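Iron-regulated outer membrane protein (PDB 4B7O) transports iron across the outer membrane of Neisseria meningitidis as a TonB-dependent transporter, probably taking it up as a siderophore complex. Local coordinates at residues M112-S116 with V117-V121. Numbering follows the deposited sequence.
Sequences MGQNS and VDIKV
Val117 folds back on Gly113 through its backbone: Val117 N donates to Gly113 O at 3.0 Å, with an N-H...O angle of 150°. The same oxygen takes a second bond, 2.8 Å from Ser116 N to Gly113 O, and the two donors arrive from opposite faces of the carbonyl plane. The four residues Gly113 to Ser116 thus form a beta turn, with helical backbone angles at Gln114 and Asn115, and the bond from Val117 N closes an overlapping alpha turn. The CG1 methyl of Val117 faces the carbonyl oxygens of Met112 and Gly113, but both separations are uncertain because the first torsion of the valine is nearly eclipsed (chi1 14°). The isopropyl group also packs on Leu107 and Leu109, while the side chain of Ser116 touches Asn164. The turn belongs to the plug domain that fills the lumen of this TonB-dependent barrel, and it links the short, weakly bonded strand 112-113 to strand 118-121, which runs parallel to 166-171 at the edge of the four-stranded plug sheet. Gln114 reaches from the turn along the start of that second strand. With CG beside its backbone N (chi1 -75°) and an extended chain beyond, its amide ends 4.0 Å from Ile119 CD1, measured at Gln114 NE2, the two side chains passing at a slant. Bonds from OE1 to Leu107 N and from NE2 to Arg136 O fix the amide's rotation. A water donates to Val117 O over 2.8 Å and accepts a weak bond from Gln114 NE2. Asp118 OD1 forms a salt bridge with Arg509 of barrel strand 498-509, whose NE also donates to Asn115 O.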
loop_
_atom_site.group_PDB
_atom_site.type_symbol
_atom_site.label_atom_id
_atom_site.label_comp_id
_atom_site.label_asym_id
_atom_site.label_seq_id
_atom_site.Cartn_x
_atom_site.Cartn_y
_atom_site.Cartn_z
ATOM N N MET A 112 -3.833 -10.152 3.504
ATOM C CA MET A 112 -4.962 -9.453 2.889
ATOM C C MET A 112 -4.391 -8.529 1.883
ATOM O O MET A 112 -3.307 -7.956 2.124
ATOM C CB MET A 112 -5.767 -8.693 3.906
ATOM C CG MET A 112 -6.343 -9.553 5.001
ATOM S SD MET A 112 -7.543 -10.753 4.373
ATOM C CE MET A 112 -8.879 -9.700 3.892
ATOM N N GLY A 113 -5.052 -8.435 0.728
ATOM C CA GLY A 113 -4.462 -7.696 -0.411
ATOM C C GLY A 113 -4.901 -6.228 -0.503
ATOM O O GLY A 113 -5.656 -5.728 0.364
ATOM N N GLN A 114 -4.494 -5.541 -1.577
ATOM C CA GLN A 114 -4.787 -4.090 -1.681
ATOM C C GLN A 114 -6.250 -3.733 -1.884
ATOM O O GLN A 114 -6.625 -2.568 -1.793
ATOM C CB GLN A 114 -3.971 -3.436 -2.751
ATOM C CG GLN A 114 -2.540 -3.250 -2.333
ATOM C CD GLN A 114 -1.606 -3.101 -3.522
ATOM O OE1 GLN A 114 -1.488 -4.009 -4.380
ATOM N NE2 GLN A 114 -0.938 -1.950 -3.589
ATOM N N ASN A 115 -7.083 -4.720 -2.163
ATOM C CA ASN A 115 -8.493 -4.477 -2.069
ATOM C C ASN A 115 -8.902 -4.019 -0.640
ATOM O O ASN A 115 -9.886 -3.318 -0.479
ATOM C CB ASN A 115 -9.267 -5.704 -2.520
ATOM C CG ASN A 115 -10.739 -5.616 -2.182
ATOM O OD1 ASN A 115 -11.506 -4.939 -2.860
ATOM N ND2 ASN A 115 -11.140 -6.297 -1.125
ATOM N N SER A 116 -8.135 -4.345 0.385
ATOM C CA SER A 116 -8.519 -3.870 1.729
ATOM C C SER A 116 -7.416 -3.075 2.390
ATOM O O SER A 116 -7.673 -2.403 3.394
ATOM C CB SER A 116 -8.912 -5.017 2.685
ATOM O OG SER A 116 -8.750 -6.301 2.092
ATOM N N VAL A 117 -6.174 -3.193 1.912
ATOM C CA VAL A 117 -5.132 -2.393 2.572
ATOM C C VAL A 117 -4.734 -1.186 1.765
ATOM O O VAL A 117 -4.401 -1.298 0.619
ATOM C CB VAL A 117 -3.988 -3.247 3.135
ATOM C CG1 VAL A 117 -4.022 -4.654 2.583
ATOM C CG2 VAL A 117 -2.594 -2.598 3.084
ATOM N N ASP A 118 -4.830 -0.011 2.369
ATOM C CA ASP A 118 -4.527 1.227 1.669
ATOM C C ASP A 118 -3.058 1.510 1.750
ATOM O O ASP A 118 -2.366 0.891 2.545
ATOM C CB ASP A 118 -5.334 2.359 2.262
ATOM C CG ASP A 118 -6.841 2.143 2.075
ATOM O OD1 ASP A 118 -7.281 1.644 0.990
ATOM O OD2 ASP A 118 -7.578 2.414 3.031
ATOM N N ILE A 119 -2.586 2.427 0.918
ATOM C CA ILE A 119 -1.272 2.971 1.039
ATOM C C ILE A 119 -1.522 4.419 1.188
ATOM O O ILE A 119 -2.078 5.023 0.297
ATOM C CB ILE A 119 -0.442 2.804 -0.258
ATOM C CG1 ILE A 119 -0.331 1.326 -0.632
ATOM C CG2 ILE A 119 0.951 3.408 -0.071
ATOM C CD1 ILE A 119 0.786 1.121 -1.620
ATOM N N LYS A 120 -1.129 5.000 2.308
ATOM C CA LYS A 120 -1.545 6.353 2.576
ATOM C C LYS A 120 -0.317 7.178 2.494
ATOM O O LYS A 120 0.706 6.857 3.148
ATOM C CB LYS A 120 -2.133 6.473 3.983
ATOM C CG LYS A 120 -3.236 5.469 4.274
ATOM C CD LYS A 120 -4.027 5.943 5.508
ATOM C CE LYS A 120 -5.073 4.914 5.893
ATOM N NZ LYS A 120 -6.160 5.416 6.803
ATOM N N VAL A 121 -0.371 8.243 1.705
ATOM C CA VAL A 121 0.769 9.119 1.728
ATOM C C VAL A 121 0.301 10.492 2.004
ATOM O O VAL A 121 -0.626 10.951 1.359
ATOM C CB VAL A 121 1.754 8.976 0.498
ATOM C CG1 VAL A 121 1.337 7.869 -0.471
ATOM C CG2 VAL A 121 2.075 10.316 -0.176
HETATM O O HOH W 1 -3.182 -0.208 -1.641
#